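Local coordinates for esterase (Sinorhizobium meliloti 1021, PDB 4TX1), which acts as a carbohydrate acetylesterase of the SGNH hydrolase family, probably with arylesterase activity, cleaving ester bonds, at residues K14-Y19 with A53-E58; R63-D68 with K117-L122; V81-L86 with V123-R128; L94-L99 with E140-S145. All blocks are in the same frame, centred on the assembly; numbering follows the deposited sequence.

Contacts 1 and 4 are neighbouring seams of one parallel sheet: strand 14-20 sits between strand 53-59 and strand 94-98, so the two ladders adjoin through the bonds of L17 and Y19 with V96. Contact 4 lies deep inside the chain, while contact 1 lies at the side of the sheet and reaches a second subunit. Contacts 2 and 3 share helix 112-127, which covers the sheet: contact 2 wedges a loop against its middle, contact 3 sets helix 78-89 beside its last turns. The strand pairs are held by alternating backbone hydrogen bonds, whereas contacts 2 and 3 rest on packing with no hydrogen bond across; in contact 2 the T65 and Y67 hydroxyls bond to outside partners.

Contact 1: K14-Y19 with A53-E58; sequences KTVLCY and AHVIAE
H54 N gives its hydrogen to K14 O over 2.7 Å, the shortest of the five bonds that lace K14-Y19 to A53-E58. The next rung returns: V16 N reaches H54 O, coming in tilted 17° from the carbonyl plane. I56 N then meets V16 O at 2.8 Å in an almost straight bond, and the bonds from C18 N to I56 O and from E58 N to C18 O carry the ladder on. On the face of T15, L17 and Y19, packing runs on the diagonal. I56 has CG1 beside its own backbone N (chi1 -56°), which sends CD1 back to touch T15 CG2 at 3.6 Å. L17 takes the other course: CG stands anti to the backbone N (chi1 173°), and CD1 leans across onto E58 CG at 3.6 Å. The bent E58 chain then carries its carboxylate away to H89, where OE2 also lies close to E58 OE2 of a second subunit; the closeness of two acids would tend to raise their affinity for a proton, though the H89 bond may offset this. The Y19 ring passes E58 obliquely, and its hydroxyl bonds to G78 O. On the face of V16 and C18, the thiol sulfur C18 SG rests against V55 CG1 at 3.6 Å, and P42 of helix 41-49 covers both. Parallel pairing of this kind, with helices packed on the sheet, belongs to the three-layer alpha/beta/alpha fold of SGNH hydrolases, in which the first strand runs into the GDSL motif carrying the probable nucleophilic serine.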
loop_
_atom_site.group_PDB
_atom_site.type_symbol
_atom_site.label_atom_id
_atom_site.label_comp_id
_atom_site.label_asym_id
_atom_site.label_seq_id
_atom_site.Cartn_x
_atom_site.Cartn_y
_atom_site.Cartn_z
ATOM N N LYS A 14 1.625 33.135 14.260
ATOM C CA LYS A 14 2.192 31.802 14.457
ATOM C C LYS A 14 1.123 30.764 14.032
ATOM O O LYS A 14 -0.071 30.985 14.217
ATOM C CB LYS A 14 2.489 31.566 15.911
ATOM C CG LYS A 14 3.400 32.593 16.589
ATOM C CD LYS A 14 4.798 32.624 16.012
ATOM C CE LYS A 14 5.581 33.805 16.660
ATOM N NZ LYS A 14 7.013 33.467 16.588
ATOM N N THR A 15 1.566 29.635 13.499
ATOM C CA THR A 15 0.603 28.607 13.135
ATOM C C THR A 15 0.906 27.400 13.985
ATOM O O THR A 15 2.087 27.035 14.204
ATOM C CB THR A 15 0.715 28.213 11.672
ATOM O OG1 THR A 15 0.490 29.390 10.855
ATOM C CG2 THR A 15 -0.418 27.105 11.318
ATOM N N VAL A 16 -0.159 26.822 14.523
ATOM C CA VAL A 16 -0.033 25.698 15.450
ATOM C C VAL A 16 -0.874 24.549 14.905
ATOM O O VAL A 16 -2.072 24.728 14.678
ATOM C CB VAL A 16 -0.629 26.014 16.846
ATOM C CG1 VAL A 16 -0.491 24.869 17.823
ATOM C CG2 VAL A 16 0.020 27.298 17.463
ATOM N N LEU A 17 -0.255 23.385 14.720
ATOM C CA LEU A 17 -0.996 22.165 14.344
ATOM C C LEU A 17 -1.201 21.304 15.556
ATOM O O LEU A 17 -0.235 20.958 16.279
ATOM C CB LEU A 17 -0.249 21.360 13.251
ATOM C CG LEU A 17 -0.812 19.954 12.873
ATOM C CD1 LEU A 17 -2.115 20.113 12.108
ATOM C CD2 LEU A 17 0.297 19.246 12.075
ATOM N N CYS A 18 -2.449 20.883 15.733
ATOM C CA CYS A 18 -2.848 20.003 16.824
ATOM C C CYS A 18 -3.215 18.629 16.259
ATOM O O CYS A 18 -4.232 18.486 15.569
ATOM C CB CYS A 18 -4.021 20.505 17.585
ATOM S SG CYS A 18 -3.744 22.190 18.281
ATOM N N TYR A 19 -2.328 17.693 16.464
ATOM C CA TYR A 19 -2.448 16.331 15.873
ATOM C C TYR A 19 -2.790 15.349 16.891
ATOM O O TYR A 19 -2.002 15.013 17.810
ATOM C CB TYR A 19 -1.132 15.978 15.184
ATOM C CG TYR A 19 -1.175 14.798 14.195
ATOM C CD1 TYR A 19 -1.882 14.916 12.993
ATOM C CD2 TYR A 19 -0.538 13.605 14.459
ATOM C CE1 TYR A 19 -1.869 13.907 12.037
ATOM C CE2 TYR A 19 -0.607 12.524 13.536
ATOM C CZ TYR A 19 -1.238 12.714 12.315
ATOM O OH TYR A 19 -1.267 11.728 11.353
ATOM N N ALA A 53 -2.054 33.863 16.837
ATOM C CA ALA A 53 -1.883 32.455 16.415
ATOM C C ALA A 53 -3.048 31.975 15.577
ATOM O O ALA A 53 -4.206 32.467 15.726
ATOM C CB ALA A 53 -1.685 31.550 17.662
ATOM N N HIS A 54 -2.758 31.017 14.655
ATOM C CA HIS A 54 -3.792 30.369 13.885
ATOM C C HIS A 54 -3.656 28.873 14.256
ATOM O O HIS A 54 -2.582 28.312 14.029
ATOM C CB HIS A 54 -3.569 30.521 12.407
ATOM C CG HIS A 54 -4.592 29.835 11.593
ATOM N ND1 HIS A 54 -4.251 28.995 10.557
ATOM C CD2 HIS A 54 -5.935 29.832 11.672
ATOM C CE1 HIS A 54 -5.360 28.533 10.008
ATOM N NE2 HIS A 54 -6.392 28.985 10.696
ATOM N N VAL A 55 -4.658 28.332 14.932
ATOM C CA VAL A 55 -4.640 26.931 15.413
ATOM C C VAL A 55 -5.452 26.028 14.486
ATOM O O VAL A 55 -6.627 26.288 14.203
ATOM C CB VAL A 55 -5.177 26.852 16.845
ATOM C CG1 VAL A 55 -5.081 25.445 17.434
ATOM C CG2 VAL A 55 -4.411 27.858 17.649
ATOM N N ILE A 56 -4.779 24.966 14.021
ATOM C CA ILE A 56 -5.354 23.952 13.105
ATOM C C ILE A 56 -5.580 22.656 13.872
ATOM O O ILE A 56 -4.634 22.066 14.446
ATOM C CB ILE A 56 -4.395 23.735 11.911
ATOM C CG1 ILE A 56 -4.167 25.129 11.239
ATOM C CG2 ILE A 56 -4.951 22.649 10.970
ATOM C CD1 ILE A 56 -3.176 25.153 10.129
ATOM N N ALA A 57 -6.823 22.145 13.842
ATOM C CA ALA A 57 -7.206 20.951 14.600
ATOM C C ALA A 57 -7.236 19.777 13.626
ATOM O O ALA A 57 -7.949 19.842 12.611
ATOM C CB ALA A 57 -8.581 21.137 15.222
ATOM N N GLU A 58 -6.458 18.741 13.957
ATOM C CA GLU A 58 -6.465 17.513 13.135
ATOM C C GLU A 58 -6.584 16.337 14.093
ATOM O O GLU A 58 -5.603 15.633 14.369
ATOM C CB GLU A 58 -5.157 17.439 12.307
ATOM C CG GLU A 58 -5.096 18.370 11.131
ATOM C CD GLU A 58 -5.844 17.975 9.892
ATOM O OE1 GLU A 58 -6.161 16.772 9.694
ATOM O OE2 GLU A 58 -6.001 18.857 9.032
#

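Contact 2: R63-D68 with K117-L122; sequences RTTAYD and KGIERL
G118 meets the loop R63-D68 first: with no side chain on the helix here, T65 OG1 comes to 3.3 Å from G118 CA, and A66 CB settles on the same carbon at 3.9 Å. T65 holds OG1 in the crowded position between its backbone N and carbonyl carbon (chi1 61°), which lays the hydroxyl over the glycine, where it bonds to D103, and turns the methyl to the next residue. That residue, I119, offers CD1 to T65 CG2 at 3.9 Å, the two side chains crossing at about a right angle; Y175 and L178 of helix 171-182 lie against it too. R121 extends past the loop, and its NE bonds to H70 O of a third subunit. L122, one turn on from G118, brings CD2 to 3.5 Å from T65 O, so an apolar branch touches the carbonyl oxygen. The loop braces itself as well, T64 OG1 giving a 2.6 Å bond to Y67 O in the carbonyl plane, on a lone pair. With an alanine here, T65 would lose both branches, probably leaving D103 without this hydroxyl and a gap between the loop and I119 CD1. No hydrogen bond joins loop and helix across the contact; shape does the holding, while polar groups of the loop bond to outside partners such as D103 and, for the Y67 hydroxyl, G114 O.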
loop_
_atom_site.group_PDB
_atom_site.type_symbol
_atom_site.label_atom_id
_atom_site.label_comp_id
_atom_site.label_asym_id
_atom_site.label_seq_id
_atom_site.Cartn_x
_atom_site.Cartn_y
_atom_site.Cartn_z
ATOM N N ARG A 63 -7.103 7.272 16.030
ATOM C CA ARG A 63 -5.764 7.406 15.533
ATOM C C ARG A 63 -4.755 6.865 16.550
ATOM O O ARG A 63 -4.851 7.199 17.676
ATOM C CB ARG A 63 -5.442 8.864 15.255
ATOM C CG ARG A 63 -4.001 9.145 14.886
ATOM C CD ARG A 63 -3.764 10.567 14.421
ATOM N NE ARG A 63 -4.122 10.791 13.047
ATOM C CZ ARG A 63 -4.577 11.936 12.560
ATOM N NH1 ARG A 63 -4.866 12.960 13.342
ATOM N NH2 ARG A 63 -4.819 12.025 11.296
ATOM N N THR A 64 -3.810 6.053 16.085
ATOM C CA THR A 64 -2.739 5.514 16.872
ATOM C C THR A 64 -1.465 6.327 16.579
ATOM O O THR A 64 -1.415 7.134 15.625
ATOM C CB THR A 64 -2.440 4.078 16.499
ATOM O OG1 THR A 64 -1.767 4.074 15.196
ATOM C CG2 THR A 64 -3.746 3.210 16.454
ATOM N N THR A 65 -0.411 6.085 17.376
ATOM C CA THR A 65 0.795 6.787 17.145
ATOM C C THR A 65 1.405 6.373 15.806
ATOM O O THR A 65 1.685 7.214 14.948
ATOM C CB THR A 65 1.796 6.564 18.333
ATOM O OG1 THR A 65 2.109 5.178 18.438
ATOM C CG2 THR A 65 1.291 7.106 19.716
ATOM N N ALA A 66 1.586 5.087 15.578
ATOM C CA ALA A 66 2.346 4.627 14.401
ATOM C C ALA A 66 1.952 3.221 13.985
ATOM O O ALA A 66 2.787 2.422 13.475
ATOM C CB ALA A 66 3.879 4.690 14.640
ATOM N N TYR A 67 0.693 2.876 14.229
ATOM C CA TYR A 67 0.193 1.496 14.067
ATOM C C TYR A 67 -1.050 1.442 13.216
ATOM O O TYR A 67 -1.942 2.229 13.308
ATOM C CB TYR A 67 -0.020 0.861 15.429
ATOM C CG TYR A 67 1.230 0.885 16.298
ATOM C CD1 TYR A 67 2.247 -0.100 16.157
ATOM C CD2 TYR A 67 1.452 1.906 17.166
ATOM C CE1 TYR A 67 3.410 0.004 16.871
ATOM C CE2 TYR A 67 2.680 2.014 17.862
ATOM C CZ TYR A 67 3.624 1.028 17.725
ATOM O OH TYR A 67 4.756 1.120 18.495
ATOM N N ASP A 68 -1.159 0.411 12.392
ATOM C CA ASP A 68 -2.302 0.274 11.535
ATOM C C ASP A 68 -3.557 -0.183 12.297
ATOM O O ASP A 68 -3.505 -1.026 13.217
ATOM C CB ASP A 68 -2.002 -0.844 10.547
ATOM C CG ASP A 68 -0.870 -0.496 9.603
ATOM O OD1 ASP A 68 -0.746 0.706 9.227
ATOM O OD2 ASP A 68 -0.032 -1.477 9.354
ATOM N N LYS A 117 7.485 4.986 21.647
ATOM C CA LYS A 117 8.213 4.763 20.396
ATOM C C LYS A 117 7.486 5.355 19.195
ATOM O O LYS A 117 8.121 5.852 18.274
ATOM C CB LYS A 117 8.445 3.294 20.176
ATOM C CG LYS A 117 9.411 2.698 21.167
ATOM C CD LYS A 117 10.799 3.377 21.166
ATOM C CE LYS A 117 11.547 3.187 19.879
ATOM N NZ LYS A 117 12.922 3.875 19.855
ATOM N N GLY A 118 6.153 5.255 19.182
ATOM C CA GLY A 118 5.368 5.860 18.093
ATOM C C GLY A 118 5.517 7.383 18.131
ATOM O O GLY A 118 5.676 8.044 17.082
ATOM N N ILE A 119 5.445 8.002 19.328
ATOM C CA ILE A 119 5.652 9.459 19.368
ATOM C C ILE A 119 7.032 9.849 18.857
ATOM O O ILE A 119 7.181 10.850 18.138
ATOM C CB ILE A 119 5.469 9.997 20.819
ATOM C CG1 ILE A 119 4.015 9.772 21.324
ATOM C CG2 ILE A 119 5.831 11.482 20.892
ATOM C CD1 ILE A 119 2.923 10.518 20.572
ATOM N N GLU A 120 8.026 9.060 19.222
ATOM C CA GLU A 120 9.373 9.231 18.704
ATOM C C GLU A 120 9.442 9.273 17.191
ATOM O O GLU A 120 10.077 10.136 16.581
ATOM C CB GLU A 120 10.317 8.249 19.324
ATOM C CG GLU A 120 11.775 8.430 18.904
ATOM C CD GLU A 120 12.683 7.471 19.630
ATOM O OE1 GLU A 120 13.854 7.810 19.769
ATOM O OE2 GLU A 120 12.284 6.382 20.041
ATOM N N ARG A 121 8.734 8.356 16.587
ATOM C CA ARG A 121 8.663 8.342 15.139
ATOM C C ARG A 121 7.986 9.617 14.584
ATOM O O ARG A 121 8.465 10.166 13.662
ATOM C CB ARG A 121 7.941 7.102 14.654
ATOM C CG ARG A 121 7.692 7.098 13.174
ATOM C CD ARG A 121 8.950 6.916 12.371
ATOM N NE ARG A 121 8.631 6.634 10.996
ATOM C CZ ARG A 121 9.267 7.114 9.963
ATOM N NH1 ARG A 121 10.274 7.919 10.120
ATOM N NH2 ARG A 121 8.824 6.810 8.785
ATOM N N LEU A 122 6.870 10.040 15.191
ATOM C CA LEU A 122 6.201 11.230 14.785
ATOM C C LEU A 122 7.137 12.438 14.895
ATOM O O LEU A 122 7.168 13.295 14.027
ATOM C CB LEU A 122 4.891 11.458 15.565
ATOM C CG LEU A 122 3.852 10.334 15.420
ATOM C CD1 LEU A 122 2.623 10.699 16.279
ATOM C CD2 LEU A 122 3.423 10.074 13.984
#

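Contact 3: V81-L86 with V123-R128; sequences VLPTVL and VNLVRR
Helix segments 81-86 and 123-127 lie side by side, running the same general way at 38° with axes 10.0 Å apart, and come nearest at P83 and L125, whose CA atoms are 6.9 Å apart. The first helix is kinked at this point, since the ring nitrogen of P83 has no hydrogen to give and T84 N also lacks its bond to the turn before. P83 CG rests loosely on L125 CD2 at 4.3 Å. Closer packing comes from the two leucines one turn apart. L82 extends with CG anti to its nitrogen (chi1 177°), so that CD2 reaches over to L125 CB at 4.0 Å and also brushes V126 CG2. L86 sends CD1 against the second backbone itself, 3.9 Å from V126 CA and about as far from L125 O. Both of its methyls also reach V126 CG2, each at 4.1 Å, the side chains crossing at about a right angle. V126 splits its branches: with CG1 anti to the nitrogen and CG2 beside it (chi1 174°), CG1 goes to I95 of the sheet, while CG2 faces L82 and L86 and also meets F97. The side-chain contacts are all apolar, and no hydrogen bond crosses. Outward, D73 of a second subunit packs on P83, and R128 bonds to H129 O of a fifth subunit. Inward, both helices lie on the same side of the parallel sheet: L82 rests on Y19 and F97, L86 on L17 and I95, and V126 on I95, F97 and I141.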
loop_
_atom_site.group_PDB
_atom_site.type_symbol
_atom_site.label_atom_id
_atom_site.label_comp_id
_atom_site.label_asym_id
_atom_site.label_seq_id
_atom_site.Cartn_x
_atom_site.Cartn_y
_atom_site.Cartn_z
ATOM N N VAL A 81 -0.015 8.995 7.987
ATOM C CA VAL A 81 -0.789 10.153 7.649
ATOM C C VAL A 81 -0.034 11.468 7.871
ATOM O O VAL A 81 -0.268 12.480 7.184
ATOM C CB VAL A 81 -2.168 10.107 8.261
ATOM C CG1 VAL A 81 -2.941 11.438 8.060
ATOM C CG2 VAL A 81 -2.929 8.900 7.697
ATOM N N LEU A 82 0.845 11.484 8.834
ATOM C CA LEU A 82 1.322 12.809 9.286
ATOM C C LEU A 82 2.037 13.640 8.214
ATOM O O LEU A 82 1.748 14.804 8.085
ATOM C CB LEU A 82 2.254 12.633 10.487
ATOM C CG LEU A 82 2.898 13.908 11.037
ATOM C CD1 LEU A 82 1.834 14.859 11.565
ATOM C CD2 LEU A 82 3.911 13.575 12.121
ATOM N N PRO A 83 2.922 13.008 7.346
ATOM C CA PRO A 83 3.541 13.838 6.313
ATOM C C PRO A 83 2.577 14.632 5.456
ATOM O O PRO A 83 2.833 15.795 5.169
ATOM C CB PRO A 83 4.367 12.839 5.506
ATOM C CG PRO A 83 4.693 11.753 6.458
ATOM C CD PRO A 83 3.392 11.614 7.288
ATOM N N THR A 84 1.472 14.031 5.038
ATOM C CA THR A 84 0.461 14.685 4.255
ATOM C C THR A 84 -0.192 15.828 5.026
ATOM O O THR A 84 -0.380 16.929 4.452
ATOM C CB THR A 84 -0.608 13.700 3.849
ATOM O OG1 THR A 84 0.042 12.673 3.030
ATOM C CG2 THR A 84 -1.739 14.353 3.061
ATOM N N VAL A 85 -0.413 15.653 6.327
ATOM C CA VAL A 85 -0.935 16.728 7.188
ATOM C C VAL A 85 0.055 17.879 7.370
ATOM O O VAL A 85 -0.281 19.067 7.208
ATOM C CB VAL A 85 -1.405 16.124 8.494
ATOM C CG1 VAL A 85 -1.950 17.201 9.461
ATOM C CG2 VAL A 85 -2.545 15.139 8.176
ATOM N N LEU A 86 1.321 17.528 7.585
ATOM C CA LEU A 86 2.366 18.577 7.723
ATOM C C LEU A 86 2.445 19.412 6.445
ATOM O O LEU A 86 2.527 20.639 6.423
ATOM C CB LEU A 86 3.680 17.919 7.992
ATOM C CG LEU A 86 3.892 17.244 9.334
ATOM C CD1 LEU A 86 5.224 16.495 9.392
ATOM C CD2 LEU A 86 3.743 18.163 10.598
ATOM N N VAL A 123 7.886 12.510 15.998
ATOM C CA VAL A 123 8.807 13.658 16.159
ATOM C C VAL A 123 9.768 13.659 14.983
ATOM O O VAL A 123 10.049 14.700 14.391
ATOM C CB VAL A 123 9.556 13.604 17.521
ATOM C CG1 VAL A 123 10.634 14.703 17.533
ATOM C CG2 VAL A 123 8.495 13.774 18.632
ATOM N N ASN A 124 10.350 12.509 14.697
ATOM C CA ASN A 124 11.332 12.432 13.585
ATOM C C ASN A 124 10.734 12.786 12.208
ATOM O O ASN A 124 11.418 13.386 11.381
ATOM C CB ASN A 124 11.954 11.027 13.550
ATOM C CG ASN A 124 12.949 10.826 14.709
ATOM O OD1 ASN A 124 13.769 11.749 15.005
ATOM N ND2 ASN A 124 12.860 9.693 15.391
ATOM N N LEU A 125 9.448 12.428 11.988
ATOM C CA LEU A 125 8.756 12.812 10.757
ATOM C C LEU A 125 8.677 14.316 10.633
ATOM O O LEU A 125 8.773 14.861 9.528
ATOM C CB LEU A 125 7.351 12.137 10.663
ATOM C CG LEU A 125 7.452 10.638 10.381
ATOM C CD1 LEU A 125 6.034 10.057 10.653
ATOM C CD2 LEU A 125 7.911 10.357 8.939
ATOM N N VAL A 126 8.458 15.033 11.741
ATOM C CA VAL A 126 8.390 16.472 11.712
ATOM C C VAL A 126 9.816 17.022 11.373
ATOM O O VAL A 126 9.951 17.915 10.476
ATOM C CB VAL A 126 7.904 17.076 13.049
ATOM C CG1 VAL A 126 7.994 18.586 12.979
ATOM C CG2 VAL A 126 6.445 16.638 13.332
ATOM N N ARG A 127 10.790 16.494 12.067
ATOM C CA ARG A 127 12.118 17.035 11.984
ATOM C C ARG A 127 12.739 16.792 10.636
ATOM O O ARG A 127 13.616 17.505 10.229
ATOM C CB ARG A 127 12.952 16.450 13.077
ATOM C CG ARG A 127 12.405 16.812 14.440
ATOM C CD ARG A 127 13.405 17.589 15.195
ATOM N NE ARG A 127 12.919 18.303 16.355
ATOM C CZ ARG A 127 13.211 17.944 17.581
ATOM N NH1 ARG A 127 13.886 16.846 17.797
ATOM N NH2 ARG A 127 12.813 18.673 18.584
ATOM N N ARG A 128 12.277 15.767 9.961
ATOM C CA ARG A 128 12.813 15.450 8.609
ATOM C C ARG A 128 11.925 15.752 7.449
ATOM O O ARG A 128 12.270 15.339 6.356
ATOM C CB ARG A 128 13.231 13.996 8.516
ATOM C CG ARG A 128 14.212 13.521 9.609
ATOM C CD ARG A 128 15.501 14.297 9.589
ATOM N NE ARG A 128 16.612 13.696 8.810
ATOM C CZ ARG A 128 17.572 14.381 8.126
ATOM N NH1 ARG A 128 17.502 15.729 8.024
ATOM N NH2 ARG A 128 18.533 13.710 7.404
#

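Contact 4: L94-L99 with E140-S145; sequences LIVFML and EILIVS
Strands 94-98 and 140-145 are the two parallel arms of a beta-alpha-beta crossover through helix 112-127, joined inside the sheet by four backbone bonds. I95 N bonds to E140 O, and L142 N returns to I95 O at 174°, nearly straight. F97 N to L142 O and V144 N to F97 O, each 2.8 Å, complete the run. Past them water 1 bridges the diverging strands, accepting from L99 N at 3.0 Å and donating to V144 O. On one face V144 sits between two partners: its CG1, anti to the backbone N (chi1 -177°), meets M98 SD at 3.8 Å, while CG2 lies 3.6 Å from V96 CG1. L142 runs alongside V96, pointing the same way. The other face has the F97 ring, with I95 CG2 over one face, toward its rim, and I141 CG2 approaching CE2 obliquely at 3.8 Å. A glycine in place of V144 would remove both methyls and probably leave M98 SD and V96 CG1 without their partner, with a gap toward L215 of helix 205-223. The ladder, the water and, beyond 94-98, strand 14-20 take up backbone polar groups, so most side chains on both faces can be apolar.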
loop_
_atom_site.group_PDB
_atom_site.type_symbol
_atom_site.label_atom_id
_atom_site.label_comp_id
_atom_site.label_asym_id
_atom_site.label_seq_id
_atom_site.Cartn_x
_atom_site.Cartn_y
_atom_site.Cartn_z
ATOM N N LEU A 94 4.591 25.395 15.477
ATOM C CA LEU A 94 4.498 24.430 16.530
ATOM C C LEU A 94 3.582 23.280 16.130
ATOM O O LEU A 94 2.497 23.529 15.621
ATOM C CB LEU A 94 3.826 25.038 17.771
ATOM C CG LEU A 94 3.671 24.242 19.041
ATOM C CD1 LEU A 94 4.972 23.717 19.663
ATOM C CD2 LEU A 94 2.837 25.092 20.058
ATOM N N ILE A 95 4.033 22.093 16.438
ATOM C CA ILE A 95 3.171 20.885 16.294
ATOM C C ILE A 95 2.918 20.444 17.720
ATOM O O ILE A 95 3.883 20.236 18.505
ATOM C CB ILE A 95 3.866 19.791 15.470
ATOM C CG1 ILE A 95 4.065 20.330 14.029
ATOM C CG2 ILE A 95 2.963 18.532 15.525
ATOM C CD1 ILE A 95 5.344 20.897 13.672
ATOM N N VAL A 96 1.654 20.260 18.073
ATOM C CA VAL A 96 1.246 19.706 19.362
ATOM C C VAL A 96 0.675 18.294 19.166
ATOM O O VAL A 96 -0.349 18.174 18.474
ATOM C CB VAL A 96 0.149 20.590 20.027
ATOM C CG1 VAL A 96 -0.175 20.041 21.459
ATOM C CG2 VAL A 96 0.695 22.055 20.037
ATOM N N PHE A 97 1.296 17.297 19.765
ATOM C CA PHE A 97 0.827 15.909 19.688
ATOM C C PHE A 97 0.055 15.560 20.950
ATOM O O PHE A 97 0.509 15.811 22.076
ATOM C CB PHE A 97 1.960 14.930 19.574
ATOM C CG PHE A 97 2.727 15.009 18.258
ATOM C CD1 PHE A 97 2.086 14.697 17.074
ATOM C CD2 PHE A 97 4.057 15.345 18.194
ATOM C CE1 PHE A 97 2.741 14.713 15.897
ATOM C CE2 PHE A 97 4.773 15.339 17.022
ATOM C CZ PHE A 97 4.091 15.085 15.831
ATOM N N MET A 98 -1.113 14.990 20.753
ATOM C CA MET A 98 -1.752 14.295 21.863
ATOM C C MET A 98 -2.290 12.934 21.422
ATOM O O MET A 98 -3.441 12.803 20.926
ATOM C CB MET A 98 -2.831 15.164 22.581
ATOM C CG MET A 98 -3.225 14.508 23.898
ATOM S SD MET A 98 -4.261 15.516 25.000
ATOM C CE MET A 98 -5.835 15.309 24.181
ATOM N N LEU A 99 -1.445 11.918 21.539
ATOM C CA LEU A 99 -1.758 10.579 21.079
ATOM C C LEU A 99 -1.234 9.583 22.067
ATOM O O LEU A 99 -0.326 9.886 22.848
ATOM C CB LEU A 99 -1.154 10.331 19.671
ATOM C CG LEU A 99 -1.737 11.074 18.503
ATOM C CD1 LEU A 99 -0.861 10.860 17.221
ATOM C CD2 LEU A 99 -3.166 10.623 18.270
ATOM N N GLU A 140 8.774 24.045 16.423
ATOM C CA GLU A 140 8.846 23.519 17.758
ATOM C C GLU A 140 7.838 22.362 17.880
ATOM O O GLU A 140 6.876 22.298 17.124
ATOM C CB GLU A 140 8.445 24.609 18.756
ATOM C CG GLU A 140 9.397 25.787 18.732
ATOM C CD GLU A 140 10.752 25.416 19.284
ATOM O OE1 GLU A 140 10.823 24.637 20.281
ATOM O OE2 GLU A 140 11.766 25.912 18.719
ATOM N N ILE A 141 8.096 21.482 18.815
ATOM C CA ILE A 141 7.210 20.315 19.055
ATOM C C ILE A 141 6.856 20.193 20.527
ATOM O O ILE A 141 7.754 20.201 21.410
ATOM C CB ILE A 141 7.931 19.046 18.591
ATOM C CG1 ILE A 141 8.233 19.097 17.084
ATOM C CG2 ILE A 141 7.013 17.822 18.771
ATOM C CD1 ILE A 141 9.105 17.922 16.586
ATOM N N LEU A 142 5.571 20.055 20.796
ATOM C CA LEU A 142 5.029 19.829 22.131
ATOM C C LEU A 142 4.397 18.432 22.194
ATOM O O LEU A 142 3.375 18.212 21.477
ATOM C CB LEU A 142 4.008 20.853 22.443
ATOM C CG LEU A 142 3.506 21.139 23.840
ATOM C CD1 LEU A 142 2.215 21.909 24.032
ATOM C CD2 LEU A 142 4.263 20.504 25.035
ATOM N N ILE A 143 4.882 17.612 23.105
ATOM C CA ILE A 143 4.370 16.271 23.354
ATOM C C ILE A 143 3.404 16.364 24.541
ATOM O O ILE A 143 3.797 16.714 25.645
ATOM C CB ILE A 143 5.437 15.245 23.634
ATOM C CG1 ILE A 143 6.338 15.149 22.396
ATOM C CG2 ILE A 143 4.840 13.886 24.016
ATOM C CD1 ILE A 143 7.632 14.392 22.564
ATOM N N VAL A 144 2.152 16.009 24.319
ATOM C CA VAL A 144 1.168 16.014 25.389
ATOM C C VAL A 144 0.751 14.584 25.726
ATOM O O VAL A 144 0.300 13.763 24.843
ATOM C CB VAL A 144 -0.029 16.880 25.034
ATOM C CG1 VAL A 144 -0.996 16.898 26.225
ATOM C CG2 VAL A 144 0.346 18.277 24.578
ATOM N N SER A 145 0.906 14.177 26.986
ATOM C CA SER A 145 0.451 12.868 27.406
ATOM C C SER A 145 -1.100 13.025 27.627
ATOM O O SER A 145 -1.568 14.014 28.259
ATOM C CB SER A 145 1.157 12.277 28.627
ATOM O OG SER A 145 1.008 13.255 29.681
HETATM O O HOH W 1 1.251 12.826 22.394
#